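Local atomic coordinates of putative protease (Parabacteroides distasonis ATCC 8503, PDB entry 3KD4), a protein that is of unproven function but is probably exported and may act as a protease. Residues Pro194-Ala199 with Val310-Leu315; Glu229-Ala234 with Leu298-Ile303; Asp253-Asn258 with Ala291-Val296; Thr272-Asp275 with Arg281-Tyr284; Ala329-Val334 with Asp338-Ala343. All coordinates share one frame; numbering follows the deposited sequence. Where two conformers were deposited one is given.

Four of the five contacts build one compact middle region, in which helices 228-238, 244-258 and 287-300 gather beside an antiparallel sheet; contact 1 ties the far end of that sheet to the chain segment arriving from the N-terminal part. Contacts 2 and 3 share helix 287-300, with centres about 10 Å apart, and contact 4 touches both, joined to contact 2 by a Glu229-Arg281 salt bridge. Contacts 2 and 3 also rest on the hairpin of contact 5. Along the chain, contact 1 spans contacts 2, 3 and 4, whereas contact 5 follows it. Helices against such a sheet are consistent with a transglutaminase-like or papain-like domain.

Contact 1: Pro194-Ala199 with Val310-Leu315; sequences PKNREA and VYPGHL. With GOL (glycerol), chain N.
The meeting of Asn196 with Pro312 and His314 is a small surface contact between a linker and a type I beta turn. The linker follows strand 174-184, and the turn, Pro312 to Leu315, comes at the end of strand 305-312 in the antiparallel sheet of the middle region. It illustrates how two loops with no direct hydrogen bond between them can be joined by a few van der Waals touches, a water and a small bound molecule.

Asn196 carries the linker side. Its CG stands beside the backbone N and anti to the carbonyl carbon (chi1 -60°), which carries the amide over to Pro312, where CG lies 3.7 Å from Pro312 CB; the two side chains cross at about a right angle. Further back, CB of Asn196 approaches the edge of the His314 ring, 4.0 Å from CE1, although His314 has a second conformer and this touch is less certain.

Polar links run around this amide-on-proline contact. Asn196 ND2 bonds to Gln326 OE1 and also donates to a water 2.6 Å away, which in turn accepts a hydrogen bond from Gly313 N at 3.0 Å. A glycerol, probably from the crystallisation liquor, lies beside both segments: it is bonded to Leu352 O as well, its O1 joins the same water, and the model places O1 improbably close to His314 ND1. On the linker side the glycerol O3 donates to the backbone oxygen Asn196 O across 3.0 Å.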
# COMPACT_ATOMS: atom_id res chain seq x y z
N PRO A 194 -4.77 -10.08 -2.03
CA PRO A 194 -4.62 -9.41 -0.75
C PRO A 194 -3.43 -8.46 -0.74
O PRO A 194 -2.39 -8.74 -1.35
CB PRO A 194 -4.41 -10.55 0.24
CG PRO A 194 -4.85 -11.74 -0.43
CD PRO A 194 -4.70 -11.54 -1.88
N LYS A 195 -3.62 -7.32 -0.09
CA LYS A 195 -2.57 -6.35 0.05
C LYS A 195 -1.31 -7.01 0.62
O LYS A 195 -0.20 -6.75 0.14
CB LYS A 195 -3.03 -5.23 0.97
CG LYS A 195 -1.97 -4.16 1.20
CD LYS A 195 -2.54 -3.01 2.04
CE LYS A 195 -1.50 -1.91 2.26
NZ LYS A 195 -2.17 -0.71 2.84
N ASN A 196 -1.48 -7.87 1.60
CA ASN A 196 -0.36 -8.66 2.11
C ASN A 196 -0.54 -10.14 1.78
O ASN A 196 -1.42 -10.82 2.31
CB ASN A 196 -0.22 -8.40 3.61
CG ASN A 196 0.03 -6.93 3.88
OD1 ASN A 196 0.99 -6.34 3.33
ND2 ASN A 196 -0.84 -6.30 4.66
N ARG A 197 0.27 -10.63 0.84
CA ARG A 197 0.15 -12.01 0.39
C ARG A 197 0.98 -12.90 1.31
O ARG A 197 2.20 -12.76 1.36
CB ARG A 197 0.61 -12.12 -1.05
CG ARG A 197 -0.12 -11.17 -1.98
CD ARG A 197 0.65 -10.89 -3.25
NE ARG A 197 0.04 -9.76 -3.95
CZ ARG A 197 0.24 -9.44 -5.23
NH1 ARG A 197 1.07 -10.15 -6.01
NH2 ARG A 197 -0.39 -8.38 -5.75
N GLU A 198 0.34 -13.84 2.00
CA GLU A 198 1.01 -14.58 3.09
C GLU A 198 1.98 -15.62 2.54
O GLU A 198 3.01 -15.88 3.18
CB GLU A 198 0.02 -15.21 4.09
N ALA A 199 1.67 -16.18 1.36
CA ALA A 199 2.53 -17.15 0.70
C ALA A 199 3.57 -16.51 -0.20
O ALA A 199 4.10 -17.16 -1.08
CB ALA A 199 1.70 -18.14 -0.11
N VAL A 310 1.02 0.62 11.53
CA VAL A 310 0.22 -0.46 10.96
C VAL A 310 1.13 -1.45 10.26
O VAL A 310 1.91 -1.07 9.35
CB VAL A 310 -0.83 0.10 9.93
CG1 VAL A 310 -1.79 -1.01 9.43
CG2 VAL A 310 -1.62 1.29 10.56
N TYR A 311 1.07 -2.70 10.71
CA TYR A 311 1.83 -3.80 10.16
C TYR A 311 0.91 -4.79 9.47
O TYR A 311 -0.28 -4.89 9.82
CB TYR A 311 2.47 -4.62 11.29
CG TYR A 311 3.49 -3.91 12.12
CD1 TYR A 311 3.12 -3.20 13.26
CD2 TYR A 311 4.82 -3.95 11.78
CE1 TYR A 311 4.11 -2.57 14.05
CE2 TYR A 311 5.77 -3.34 12.54
CZ TYR A 311 5.42 -2.66 13.66
OH TYR A 311 6.42 -2.04 14.36
N PRO A 312 1.46 -5.58 8.55
CA PRO A 312 0.72 -6.72 8.03
C PRO A 312 0.28 -7.62 9.14
O PRO A 312 0.97 -7.79 10.16
CB PRO A 312 1.72 -7.44 7.12
CG PRO A 312 2.74 -6.41 6.77
CD PRO A 312 2.79 -5.43 7.93
N GLY A 313 -0.89 -8.22 8.96
CA GLY A 313 -1.51 -8.95 10.01
C GLY A 313 -0.88 -10.28 10.34
O GLY A 313 -1.09 -10.79 11.42
N HIS A 314 -0.09 -10.86 9.47
CA HIS A 314 0.50 -12.18 9.68
C HIS A 314 1.87 -12.12 10.39
O HIS A 314 2.48 -13.13 10.63
CB HIS A 314 0.64 -12.89 8.32
CG HIS A 314 1.55 -12.19 7.35
ND1 HIS A 314 1.09 -11.29 6.40
CD2 HIS A 314 2.89 -12.27 7.16
CE1 HIS A 314 2.11 -10.84 5.69
NE2 HIS A 314 3.21 -11.42 6.13
N LEU A 315 2.37 -10.92 10.70
CA LEU A 315 3.73 -10.78 11.21
C LEU A 315 3.81 -10.86 12.72
O LEU A 315 2.93 -10.37 13.44
CB LEU A 315 4.28 -9.42 10.85
CG LEU A 315 4.75 -9.11 9.46
CD1 LEU A 315 5.28 -7.66 9.58
CD2 LEU A 315 5.82 -10.11 8.96
C1 GOL N . -2.09 -11.09 6.64
O1 GOL N . -1.01 -10.22 6.29
C2 GOL N . -3.51 -10.52 6.41
O2 GOL N . -4.35 -10.73 7.54
C3 GOL N . -4.19 -11.17 5.22
O3 GOL N . -3.80 -10.52 4.04
O HOH W 1 -2.31 -7.69 6.35

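Contact 2: Glu229-Ala234 with Leu298-Ile303; sequences ESKTFA and LNAAGI
Ala300 packs on Lys231 and Ala234 where two helices, 228-238 and 287-300, come close, and a Schellman motif closes the second of them. The CA atoms of Lys231 and Ala300 are 5.0 Å apart, an approach in which the single methyl of Ala300 lies against the lysine backbone because the lysine chain leads away.

The carbon contacts are few. The methyl of Ala300 does most of the work, reaching Lys231 CA at 3.5 Å and resting 4.0 Å from Ala234 CB. It also lies alongside the first carbons of the lysine, CB and CG, whereas the rest of that chain runs extended until NZ bonds to Gln226 O. A looser touch falls on a carbonyl: the next residue, Ala301, brings CB to 4.3 Å from Ala234 O.

No hydrogen bond joins the two segments, but just beyond them Gln235 NE2 of helix 228-238 donates to Ala300 O. Lys247 NZ of helix 244-258 does the same for Ala301 O, so that carbonyls of the last turn are held by side chains of the two neighbouring helices.

The backbone bonds of the closing turn make up the last group. Gly302 leaves the helix with a positive phi of 89°, turning the chain sharply toward Ile303. Two amides then reach back into the last turn: Gly302 N meets Asn299 O at 3.1 Å, and Ile303 N meets Leu298 O at 3.0 Å.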
# COMPACT_ATOMS: atom_id res chain seq x y z
N GLU A 229 6.17 26.15 18.34
CA GLU A 229 5.22 26.86 17.51
C GLU A 229 3.99 26.01 17.17
O GLU A 229 2.86 26.52 17.20
CB GLU A 229 5.88 27.34 16.22
CG GLU A 229 4.84 27.85 15.16
CD GLU A 229 5.47 28.56 13.93
OE1 GLU A 229 6.66 28.96 14.03
OE2 GLU A 229 4.77 28.70 12.87
N SER A 230 4.20 24.74 16.86
CA SER A 230 3.13 23.85 16.48
C SER A 230 2.14 23.70 17.64
O SER A 230 0.93 23.75 17.45
CB SER A 230 3.70 22.51 16.03
OG SER A 230 4.53 22.65 14.86
N LYS A 231 2.66 23.55 18.86
CA LYS A 231 1.82 23.46 20.03
C LYS A 231 1.07 24.77 20.29
O LYS A 231 -0.11 24.76 20.59
CB LYS A 231 2.64 23.10 21.26
CG LYS A 231 3.21 21.67 21.23
CD LYS A 231 4.32 21.51 22.26
CE LYS A 231 4.87 20.09 22.27
NZ LYS A 231 6.04 19.96 23.20
N THR A 232 1.77 25.89 20.20
CA THR A 232 1.16 27.20 20.49
C THR A 232 0.11 27.47 19.46
O THR A 232 -1.01 27.84 19.81
CB THR A 232 2.21 28.32 20.55
OG1 THR A 232 3.16 28.01 21.57
CG2 THR A 232 1.54 29.69 20.86
N PHE A 233 0.44 27.22 18.19
CA PHE A 233 -0.52 27.41 17.08
C PHE A 233 -1.78 26.56 17.26
O PHE A 233 -2.90 27.04 17.00
CB PHE A 233 0.15 27.08 15.76
CG PHE A 233 -0.59 27.50 14.52
CD1 PHE A 233 -1.53 28.54 14.50
CD2 PHE A 233 -0.29 26.88 13.32
CE1 PHE A 233 -2.15 28.90 13.31
CE2 PHE A 233 -0.92 27.25 12.13
CZ PHE A 233 -1.84 28.27 12.13
N ALA A 234 -1.60 25.31 17.70
CA ALA A 234 -2.72 24.38 17.93
C ALA A 234 -3.68 24.95 18.97
O ALA A 234 -4.89 24.93 18.79
CB ALA A 234 -2.19 22.97 18.40
N LEU A 298 -2.74 18.00 18.13
CA LEU A 298 -3.89 17.46 18.89
C LEU A 298 -3.64 17.45 20.40
O LEU A 298 -4.44 17.97 21.17
CB LEU A 298 -4.28 16.07 18.43
CG LEU A 298 -4.83 15.99 17.00
CD1 LEU A 298 -4.91 14.51 16.56
CD2 LEU A 298 -6.18 16.68 16.91
N ASN A 299 -2.50 16.90 20.82
CA ASN A 299 -2.17 16.89 22.25
C ASN A 299 -2.10 18.29 22.84
O ASN A 299 -2.59 18.51 23.95
CB ASN A 299 -0.90 16.12 22.53
CG ASN A 299 -1.13 14.62 22.52
OD1 ASN A 299 -1.81 14.10 23.39
ND2 ASN A 299 -0.59 13.92 21.53
N ALA A 300 -1.51 19.23 22.10
CA ALA A 300 -1.36 20.59 22.61
C ALA A 300 -2.73 21.22 22.78
O ALA A 300 -2.91 22.07 23.64
CB ALA A 300 -0.46 21.43 21.68
N ALA A 301 -3.69 20.78 21.95
CA ALA A 301 -5.05 21.26 22.00
C ALA A 301 -5.95 20.59 23.04
O ALA A 301 -7.13 20.91 23.11
CB ALA A 301 -5.70 21.15 20.62
N GLY A 302 -5.41 19.68 23.85
CA GLY A 302 -6.19 19.01 24.88
C GLY A 302 -6.86 17.72 24.41
O GLY A 302 -7.79 17.25 25.06
N ILE A 303 -6.41 17.16 23.28
CA ILE A 303 -6.99 15.89 22.76
C ILE A 303 -5.91 14.81 22.90
O ILE A 303 -4.89 14.82 22.18
CB ILE A 303 -7.46 15.99 21.30
CG1 ILE A 303 -8.41 17.18 21.13
CG2 ILE A 303 -8.13 14.69 20.82
CD1 ILE A 303 -9.74 17.05 21.84

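Contact 3: Asp253-Asn258 with Ala291-Val296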
# COMPACT_ATOMS: atom_id res chain seq x y z
N ASP A 253 -8.15 19.56 9.63
CA ASP A 253 -8.41 20.31 8.40
C ASP A 253 -7.30 21.28 8.12
O ASP A 253 -6.90 21.45 6.98
CB ASP A 253 -9.74 21.07 8.49
CG ASP A 253 -10.94 20.13 8.47
OD1 ASP A 253 -10.77 18.95 8.07
OD2 ASP A 253 -12.04 20.55 8.86
N HIS A 254 -6.77 21.94 9.16
CA HIS A 254 -5.63 22.81 8.92
C HIS A 254 -4.47 22.07 8.27
O HIS A 254 -3.87 22.57 7.32
CB HIS A 254 -5.11 23.46 10.18
CG HIS A 254 -4.03 24.45 9.90
ND1 HIS A 254 -4.29 25.73 9.47
CD2 HIS A 254 -2.67 24.32 9.91
CE1 HIS A 254 -3.15 26.37 9.26
NE2 HIS A 254 -2.15 25.54 9.53
N ILE A 255 -4.17 20.86 8.77
CA ILE A 255 -3.09 20.08 8.23
C ILE A 255 -3.39 19.59 6.83
O ILE A 255 -2.57 19.75 5.93
CB ILE A 255 -2.63 18.93 9.18
CG1 ILE A 255 -1.92 19.54 10.39
CG2 ILE A 255 -1.66 18.03 8.44
CD1 ILE A 255 -1.94 18.73 11.68
N LEU A 256 -4.57 19.03 6.64
CA LEU A 256 -4.99 18.56 5.31
C LEU A 256 -4.97 19.68 4.29
O LEU A 256 -4.57 19.46 3.15
CB LEU A 256 -6.43 18.01 5.35
CG LEU A 256 -6.75 16.67 6.01
CD1 LEU A 256 -8.31 16.50 6.03
CD2 LEU A 256 -6.08 15.53 5.28
N ASN A 257 -5.39 20.87 4.67
CA ASN A 257 -5.48 21.98 3.72
C ASN A 257 -4.17 22.66 3.44
O ASN A 257 -4.06 23.35 2.46
CB ASN A 257 -6.48 23.04 4.22
CG ASN A 257 -7.91 22.56 4.18
OD1 ASN A 257 -8.23 21.61 3.45
ND2 ASN A 257 -8.78 23.17 4.98
N ASN A 258 -3.17 22.47 4.29
CA ASN A 258 -1.96 23.26 4.18
C ASN A 258 -0.67 22.48 3.98
O ASN A 258 0.35 23.08 3.73
CB ASN A 258 -1.88 24.18 5.40
CG ASN A 258 -2.94 25.26 5.35
OD1 ASN A 258 -2.79 26.22 4.63
ND2 ASN A 258 -4.03 25.09 6.07
N ALA A 291 2.08 12.70 10.50
CA ALA A 291 1.53 11.99 11.64
C ALA A 291 1.98 12.63 12.96
O ALA A 291 1.17 12.79 13.86
CB ALA A 291 1.95 10.52 11.61
N GLN A 292 3.25 12.98 13.08
CA GLN A 292 3.78 13.56 14.33
C GLN A 292 3.30 14.98 14.52
O GLN A 292 2.99 15.37 15.64
CB GLN A 292 5.31 13.50 14.40
CG GLN A 292 5.92 14.06 15.70
CD GLN A 292 5.50 13.33 16.96
OE1 GLN A 292 4.79 12.33 16.92
NE2 GLN A 292 5.96 13.84 18.11
N LEU A 293 3.22 15.74 13.43
CA LEU A 293 2.70 17.11 13.51
C LEU A 293 1.25 17.14 14.06
O LEU A 293 0.89 17.90 14.98
CB LEU A 293 2.77 17.78 12.14
CG LEU A 293 2.20 19.20 12.11
CD1 LEU A 293 2.94 20.07 13.16
CD2 LEU A 293 2.26 19.85 10.69
N LEU A 294 0.42 16.29 13.48
CA LEU A 294 -0.97 16.16 13.90
C LEU A 294 -1.04 15.73 15.38
O LEU A 294 -1.75 16.30 16.18
CB LEU A 294 -1.64 15.14 12.97
CG LEU A 294 -3.10 14.73 13.14
CD1 LEU A 294 -4.05 15.94 13.04
CD2 LEU A 294 -3.44 13.62 12.12
N ASN A 295 -0.28 14.69 15.73
CA ASN A 295 -0.20 14.24 17.12
C ASN A 295 0.22 15.36 18.10
O ASN A 295 -0.43 15.56 19.14
CB ASN A 295 0.78 13.05 17.19
CG ASN A 295 0.91 12.47 18.57
OD1 ASN A 295 -0.09 12.14 19.21
ND2 ASN A 295 2.13 12.37 19.05
N VAL A 296 1.27 16.09 17.76
CA VAL A 296 1.75 17.20 18.62
C VAL A 296 0.66 18.26 18.77
O VAL A 296 0.39 18.75 19.87
CB VAL A 296 3.01 17.84 18.03
CG1 VAL A 296 3.29 19.21 18.69
CG2 VAL A 296 4.22 16.87 18.17
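Ile255 pushes its terminal CD1 methyl onto helix 287-300, between Leu293 and Leu294. CD1 approaches the backbone there as well as the side chains, 3.5 Å from Leu294 CA. It also lies 3.8 Å from Leu294 CD1, and a looser touch, 4.2 Å, reaches Leu293 CG. The reach comes from the isoleucine torsions: CG1 stands anti to the carbonyl carbon (chi1 -71°) and the chain then runs on nearly extended, taking CD1 clear of its own helix. The side chain thereby bridges two segments whose nearest CA atoms, Ile255 and Leu294, are 7.2 Å apart. The patch is buried and has no hydrogen bond across it; Ile290 and Met297 also touch Ile255.

Helix 244-258 ends close by, with its own side-chain bond. Asn258 ND2 donates to His254 O over 2.8 Å at an N-H...O angle of 160°, meeting a lone pair in the carbonyl plane, and this bond holds the amide against the last turn. The His254 ring in turn meets Phe233 edge to face.

Leu294 rests on Val330 and Leu341 too. The two helices pack side by side, both against that face of the antiparallel sheet, a helices-on-sheet layering consistent with a transglutaminase-like fold.

Contact 4: Thr272-Asp275 with Arg281-Tyr284; sequences TVRD and RSAY
The guanidinium of Arg274 lies flat on the ring of Tyr284, their planes 10° apart and their centres 4.5 Å apart, a stack in which CE1 of the tyrosine sits over one guanidinium face. Ser282 OG lies over one face of the tyrosine ring, toward its rim. At the edge of the guanidinium, NH1 donates to Ser282 OG across 2.9 Å, the oxygen being tilted slightly from the guanidinium plane. NH2 meets Tyr284 O at 2.8 Å with the oxygen in the guanidinium plane, although the donor stands above the plane of that carbonyl and misses its lone pairs. NH2 also makes a salt bridge to Glu289 OE1. Stacked on one face and bonded at both terminal nitrogens, the group has little freedom to rotate.

Arg274 precedes helix 276-282, Ser282 ends it and Tyr284 follows. Asp275 is its N-cap and bonds through OD2 to Thr278 OG1, while Ala283, with positive phi, leaves its far end; Arg274 therefore reaches along the whole short helix to what follows it. The bend in the arginine at chi3 (-72°) turns the guanidinium toward the ring. Ser282 OG, besides accepting the bond from NH1, is bonded to Val279 O within the helix. Beyond the stack, Tyr284 OH is bonded to Ala92 N, linking this helix end to a loop of the N-terminal part of the chain.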
# COMPACT_ATOMS: atom_id res chain seq x y z
N THR A 272 13.72 9.23 10.61
CA THR A 272 13.32 10.34 11.48
C THR A 272 12.66 11.43 10.65
O THR A 272 12.15 11.16 9.53
CB THR A 272 14.47 10.85 12.42
OG1 THR A 272 13.97 11.82 13.40
CG2 THR A 272 15.61 11.42 11.60
N VAL A 273 12.49 12.58 11.29
CA VAL A 273 11.65 13.65 10.82
C VAL A 273 12.45 14.91 10.86
O VAL A 273 13.42 14.99 11.61
CB VAL A 273 10.40 13.82 11.72
CG1 VAL A 273 9.41 12.66 11.47
CG2 VAL A 273 10.76 13.97 13.25
N ARG A 274 12.08 15.89 10.03
CA ARG A 274 12.60 17.22 10.23
C ARG A 274 12.03 17.75 11.53
O ARG A 274 11.04 17.25 12.07
CB ARG A 274 12.22 18.17 9.10
CG ARG A 274 12.94 17.87 7.80
CD ARG A 274 12.35 18.72 6.68
NE ARG A 274 11.02 18.24 6.32
CZ ARG A 274 10.06 18.97 5.77
NH1 ARG A 274 10.25 20.25 5.44
NH2 ARG A 274 8.90 18.40 5.53
N ASP A 275 12.67 18.78 12.03
CA ASP A 275 12.14 19.50 13.14
C ASP A 275 10.67 19.84 12.88
O ASP A 275 10.34 20.38 11.83
CB ASP A 275 12.95 20.77 13.27
CG ASP A 275 12.42 21.65 14.30
OD1 ASP A 275 12.77 21.39 15.47
OD2 ASP A 275 11.66 22.56 13.95
N ARG A 281 6.00 24.94 8.91
CA ARG A 281 6.27 26.07 8.00
C ARG A 281 6.49 25.72 6.52
O ARG A 281 6.20 26.54 5.66
CB ARG A 281 7.46 26.90 8.51
CG ARG A 281 7.11 27.69 9.77
CD ARG A 281 8.26 28.58 10.23
NE ARG A 281 9.39 27.80 10.73
CZ ARG A 281 9.66 27.53 12.01
NH1 ARG A 281 8.88 27.97 13.00
NH2 ARG A 281 10.73 26.81 12.32
N SER A 282 7.01 24.52 6.21
CA SER A 282 7.37 24.20 4.82
C SER A 282 6.20 23.80 3.95
O SER A 282 6.32 23.85 2.72
CB SER A 282 8.43 23.09 4.75
OG SER A 282 7.88 21.81 5.05
N ALA A 283 5.08 23.38 4.53
CA ALA A 283 3.93 22.99 3.72
C ALA A 283 4.07 21.69 2.89
O ALA A 283 3.28 21.44 1.96
CB ALA A 283 3.54 24.14 2.79
N TYR A 284 5.07 20.87 3.19
CA TYR A 284 5.06 19.49 2.73
C TYR A 284 5.63 18.66 3.88
O TYR A 284 6.35 19.17 4.71
CB TYR A 284 5.86 19.29 1.42
CG TYR A 284 7.32 19.63 1.54
CD1 TYR A 284 8.25 18.68 1.93
CD2 TYR A 284 7.77 20.91 1.25
CE1 TYR A 284 9.59 19.01 2.05
CE2 TYR A 284 9.09 21.24 1.35
CZ TYR A 284 10.00 20.30 1.75
OH TYR A 284 11.32 20.68 1.85

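Contact 5: Ala329-Val334 with Asp338-Ala343; sequences AVKATV and DQYLSA
Val330 pairs with Leu341, and Ala332 with Gln339, in an antiparallel beta hairpin whose second strand, 337-341, lies at the edge of the five-stranded sheet. The short strand segments run at 149° to each other and approach to 4.6 Å.

Backbone bonds come in two reciprocal sets. Val330 and Leu341 exchange a pair of N-H...O bonds; Leu341 N to Val330 O is the shorter, 2.7 Å. Ala332 N to Gln339 O is 2.8 Å and nearly straight (173°), with Gln339 N returning a bond to Ala332 O. Between these lies the non-hydrogen-bonded pair of Lys331 and Tyr340; the Tyr340 ring brings CD1 within 4.0 Å of Lys331 CA.

Apolar packing lies on the face of Val330, Ala332, Gln339 and Leu341. Val330 and Leu341 both rest on Leu294 and Leu298, so helix 287-300 covers this side, joined by helix 244-258, whose Val248 touches Val334 and Gln339. At that end a methyl meets an amide nitrogen: Val334 CG2 lies 3.5 Å from Gln339 NE2, which also bonds to Gln245.

The face of Lys331, Thr333, Asp338 and Tyr340 carries the charged and hydroxyl groups. Lys331 NZ stays 4.4 Å from Asp338 OD2, beyond a salt bridge, and makes a long, weak ion pair with Glu306 OE1, but its CD lies against that Asp338 oxygen. Thr333 sets OG1 anti to its carbonyl carbon (chi1 -54°), and from there OG1 donates to Asp338 OD1 at 2.6 Å, nearly in line with the C-O bond of the carboxylate.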
# COMPACT_ATOMS: atom_id res chain seq x y z
N ALA A 329 -0.93 6.18 11.34
CA ALA A 329 -2.18 6.83 11.67
C ALA A 329 -1.99 7.52 13.01
O ALA A 329 -0.95 7.38 13.68
CB ALA A 329 -3.32 5.77 11.71
N VAL A 330 -3.00 8.28 13.40
CA VAL A 330 -3.03 8.92 14.68
C VAL A 330 -4.34 8.54 15.35
O VAL A 330 -5.41 8.56 14.72
CB VAL A 330 -2.89 10.44 14.52
CG1 VAL A 330 -3.04 11.19 15.87
CG2 VAL A 330 -1.54 10.77 13.86
N LYS A 331 -4.25 8.17 16.62
CA LYS A 331 -5.39 7.91 17.47
C LYS A 331 -5.68 9.20 18.25
O LYS A 331 -4.76 9.77 18.84
CB LYS A 331 -5.01 6.77 18.42
CG LYS A 331 -5.86 6.54 19.62
CD LYS A 331 -5.41 5.26 20.36
CE LYS A 331 -4.12 5.37 21.16
NZ LYS A 331 -4.32 5.75 22.59
N ALA A 332 -6.94 9.65 18.27
CA ALA A 332 -7.37 10.82 19.07
C ALA A 332 -8.52 10.41 19.98
O ALA A 332 -9.50 9.84 19.53
CB ALA A 332 -7.79 11.97 18.18
N THR A 333 -8.39 10.70 21.26
CA THR A 333 -9.46 10.37 22.21
C THR A 333 -10.35 11.59 22.40
O THR A 333 -9.88 12.61 22.91
CB THR A 333 -8.89 9.95 23.55
OG1 THR A 333 -7.96 8.90 23.32
CG2 THR A 333 -10.00 9.47 24.51
N VAL A 334 -11.59 11.49 21.94
CA VAL A 334 -12.53 12.61 21.92
C VAL A 334 -13.70 12.25 22.84
O VAL A 334 -14.45 11.31 22.56
CB VAL A 334 -13.01 12.85 20.48
CG1 VAL A 334 -14.16 13.87 20.42
CG2 VAL A 334 -11.81 13.25 19.55
N ASP A 338 -12.14 6.83 21.16
CA ASP A 338 -11.09 6.97 20.20
C ASP A 338 -11.59 7.07 18.77
O ASP A 338 -12.51 6.40 18.39
CB ASP A 338 -10.12 5.81 20.31
CG ASP A 338 -9.26 5.90 21.52
OD1 ASP A 338 -9.22 6.97 22.19
OD2 ASP A 338 -8.59 4.87 21.79
N GLN A 339 -10.92 7.91 17.96
CA GLN A 339 -11.12 7.90 16.53
C GLN A 339 -9.75 7.92 15.89
O GLN A 339 -8.78 8.39 16.51
CB GLN A 339 -12.00 9.09 16.07
CG GLN A 339 -11.37 10.45 16.31
CD GLN A 339 -12.37 11.58 16.13
OE1 GLN A 339 -12.18 12.45 15.29
NE2 GLN A 339 -13.43 11.57 16.91
N TYR A 340 -9.68 7.38 14.69
CA TYR A 340 -8.42 7.22 13.98
C TYR A 340 -8.33 8.16 12.78
O TYR A 340 -9.28 8.27 12.03
CB TYR A 340 -8.24 5.77 13.54
CG TYR A 340 -8.39 4.83 14.72
CD1 TYR A 340 -7.52 4.91 15.81
CD2 TYR A 340 -9.43 3.89 14.77
CE1 TYR A 340 -7.65 4.05 16.91
CE2 TYR A 340 -9.56 3.02 15.86
CZ TYR A 340 -8.66 3.12 16.93
OH TYR A 340 -8.80 2.34 18.03
N LEU A 341 -7.18 8.83 12.65
CA LEU A 341 -6.94 9.74 11.53
C LEU A 341 -5.84 9.14 10.66
O LEU A 341 -4.73 8.86 11.13
CB LEU A 341 -6.54 11.13 12.05
CG LEU A 341 -7.29 11.68 13.27
CD1 LEU A 341 -7.00 13.17 13.44
CD2 LEU A 341 -8.79 11.44 13.16
N SER A 342 -6.17 8.93 9.38
CA SER A 342 -5.29 8.33 8.37
C SER A 342 -5.87 8.62 6.98
O SER A 342 -7.02 9.05 6.84
CB SER A 342 -5.17 6.81 8.55
OG SER A 342 -6.44 6.22 8.68
N ALA A 343 -5.06 8.37 5.96
CA ALA A 343 -5.45 8.71 4.59
C ALA A 343 -6.65 7.86 4.23
O ALA A 343 -7.64 8.36 3.71
CB ALA A 343 -4.26 8.46 3.64